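Local coordinates for CELL WALL surface anchor family protein (Streptococcus pneumoniae, PDB 3ZGH), which probably mediates adhesion of the bacterium to host cells by binding keratin 10 through this MSCRAMM domain, at residues S39-P44 / I77-P82. Sequence-based numbering, arbitrary orientation.
Sequences SVYRVP and ISSMRP
Tyr41 lays its ring across the backbone of Met80, and most of the meeting between 39-44 and 77-82 runs through this side chain. In the apolar layer, Met80 CA sits over one ring face, 4.0 Å from the centroid of the Tyr41 ring, a CH-pi contact. On the same face as CA, Met80 CG, held anti to the backbone N (chi1 -177°), reaches Tyr41 CE2 at 3.8 Å, the two side chains crossing at about a right angle; the bend at chi3 returns the methyl toward CD2, and SD makes an oblique Met-aromatic contact. Val40 CG1 covers the rim of the opposite face, while Tyr84 adds an edge-to-face ring contact. Away from the ring, Val43 CG2 meets Ile77 CG2 at 3.8 Å.

The polar part gathers at the phenol oxygen. Arg81 N donates to Tyr41 OH over 3.1 Å in a nearly straight bond (175°). The O of a water, 2.6 Å from Tyr41 OH, accepts from Arg81 NH1 and lies in the guanidinium plane. Arg81 CG rests 3.5 Å from Tyr41 OH, so Arg81 borders the hydroxyl with its backbone N and aliphatic stem, while its guanidinium reaches it only through the water.

The tyrosine thus springs from the turn linking strands 28-38 and 43-53, where Arg42 and Val43 face Asp38 in a G1 beta bulge, and packs on the end of the type I turn Ile77-Met80 and on Arg81 just after it: the ring supplies apolar cover, and its hydroxyl accepts the N-H of Arg81, in a segment without regular helix or strand.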
loop_
_atom_site.group_PDB
_atom_site.type_symbol
_atom_site.label_atom_id
_atom_site.label_comp_id
_atom_site.label_asym_id
_atom_site.label_seq_id
_atom_site.Cartn_x
_atom_site.Cartn_y
_atom_site.Cartn_z
ATOM N N SER A 39 -10.170 12.705 -6.688
ATOM C CA SER A 39 -11.392 13.534 -6.883
ATOM C C SER A 39 -11.145 15.030 -6.937
ATOM O O SER A 39 -11.946 15.790 -7.499
ATOM C CB SER A 39 -12.329 13.404 -5.671
ATOM O OG SER A 39 -12.724 12.095 -5.390
ATOM N N VAL A 40 -10.090 15.473 -6.269
ATOM C CA VAL A 40 -9.852 16.897 -6.150
ATOM C C VAL A 40 -9.177 17.414 -7.402
ATOM O O VAL A 40 -9.565 18.443 -7.932
ATOM C CB VAL A 40 -8.991 17.228 -4.910
ATOM C CG1 VAL A 40 -8.699 18.741 -4.838
ATOM C CG2 VAL A 40 -9.701 16.761 -3.649
ATOM N N TYR A 41 -8.152 16.717 -7.861
ATOM C CA TYR A 41 -7.379 17.190 -9.003
ATOM C C TYR A 41 -7.773 16.490 -10.318
ATOM O O TYR A 41 -7.280 16.852 -11.376
ATOM C CB TYR A 41 -5.865 17.072 -8.703
ATOM C CG TYR A 41 -5.457 18.071 -7.635
ATOM C CD1 TYR A 41 -5.349 19.421 -7.936
ATOM C CD2 TYR A 41 -5.269 17.676 -6.317
ATOM C CE1 TYR A 41 -5.018 20.363 -6.943
ATOM C CE2 TYR A 41 -4.927 18.609 -5.317
ATOM C CZ TYR A 41 -4.816 19.940 -5.643
ATOM O OH TYR A 41 -4.493 20.835 -4.655
ATOM N N ARG A 42 -8.662 15.498 -10.231
ATOM C CA ARG A 42 -9.187 14.785 -11.411
ATOM C C ARG A 42 -8.036 14.226 -12.236
ATOM O O ARG A 42 -7.932 14.455 -13.448
ATOM C CB ARG A 42 -10.089 15.702 -12.239
ATOM C CG ARG A 42 -11.208 16.316 -11.404
ATOM C CD ARG A 42 -12.298 17.001 -12.236
ATOM N NE ARG A 42 -13.623 16.582 -11.781
ATOM C CZ ARG A 42 -14.474 15.826 -12.475
ATOM N NH1 ARG A 42 -14.184 15.405 -13.702
ATOM N NH2 ARG A 42 -15.646 15.502 -11.942
ATOM N N VAL A 43 -7.158 13.491 -11.556
ATOM C CA VAL A 43 -6.028 12.861 -12.198
ATOM C C VAL A 43 -5.991 11.442 -11.667
ATOM O O VAL A 43 -6.578 11.158 -10.617
ATOM C CB VAL A 43 -4.693 13.575 -11.845
ATOM C CG1 VAL A 43 -4.624 14.965 -12.467
ATOM C CG2 VAL A 43 -4.501 13.663 -10.322
ATOM N N PRO A 44 -5.305 10.543 -12.370
ATOM C CA PRO A 44 -5.161 9.191 -11.821
ATOM C C PRO A 44 -4.250 9.175 -10.613
ATOM O O PRO A 44 -3.359 10.011 -10.496
ATOM C CB PRO A 44 -4.491 8.405 -12.959
ATOM C CG PRO A 44 -4.788 9.200 -14.210
ATOM C CD PRO A 44 -4.793 10.652 -13.745
ATOM N N ILE A 77 0.221 16.944 -12.451
ATOM C CA ILE A 77 -0.346 17.449 -11.207
ATOM C C ILE A 77 0.293 18.794 -10.871
ATOM O O ILE A 77 0.452 19.152 -9.703
ATOM C CB ILE A 77 -0.142 16.461 -10.061
ATOM C CG1 ILE A 77 1.324 16.068 -9.931
ATOM C CG2 ILE A 77 -0.980 15.194 -10.292
ATOM C CD1 ILE A 77 1.619 15.230 -8.667
ATOM N N SER A 78 0.654 19.545 -11.910
ATOM C CA SER A 78 1.388 20.781 -11.720
ATOM C C SER A 78 0.548 21.785 -10.924
ATOM O O SER A 78 1.089 22.688 -10.309
ATOM C CB SER A 78 1.821 21.370 -13.075
ATOM O OG SER A 78 0.701 21.582 -13.922
ATOM N N SER A 79 -0.769 21.621 -10.919
ATOM C CA SER A 79 -1.606 22.550 -10.178
ATOM C C SER A 79 -1.881 22.075 -8.728
ATOM O O SER A 79 -2.627 22.719 -7.984
ATOM C CB SER A 79 -2.916 22.805 -10.930
ATOM O OG SER A 79 -3.845 21.769 -10.715
ATOM N N MET A 80 -1.270 20.963 -8.330
ATOM C CA MET A 80 -1.466 20.457 -6.975
ATOM C C MET A 80 -0.842 21.427 -5.993
ATOM O O MET A 80 0.283 21.868 -6.169
ATOM C CB MET A 80 -0.856 19.055 -6.802
ATOM C CG MET A 80 -1.100 18.451 -5.419
ATOM S SD MET A 80 -0.423 16.810 -5.329
ATOM C CE MET A 80 -1.560 15.832 -6.307
ATOM N N ARG A 81 -1.594 21.836 -4.984
ATOM C CA ARG A 81 -1.024 22.709 -3.966
ATOM C C ARG A 81 0.003 21.963 -3.082
ATOM O O ARG A 81 -0.164 20.769 -2.774
ATOM C CB ARG A 81 -2.138 23.382 -3.158
ATOM C CG ARG A 81 -2.852 22.526 -2.126
ATOM C CD ARG A 81 -3.965 23.324 -1.390
ATOM N NE ARG A 81 -3.940 23.111 0.067
ATOM C CZ ARG A 81 -4.681 22.218 0.725
ATOM N NH1 ARG A 81 -5.535 21.430 0.083
ATOM N NH2 ARG A 81 -4.571 22.110 2.047
ATOM N N PRO A 82 1.099 22.650 -2.710
ATOM C CA PRO A 82 2.166 21.948 -1.982
ATOM C C PRO A 82 1.685 21.341 -0.671
ATOM O O PRO A 82 2.232 20.315 -0.271
ATOM C CB PRO A 82 3.188 23.051 -1.668
ATOM C CG PRO A 82 2.889 24.175 -2.609
ATOM C CD PRO A 82 1.426 24.060 -2.991
HETATM O O HOH W 1 -6.100 21.017 -2.584
#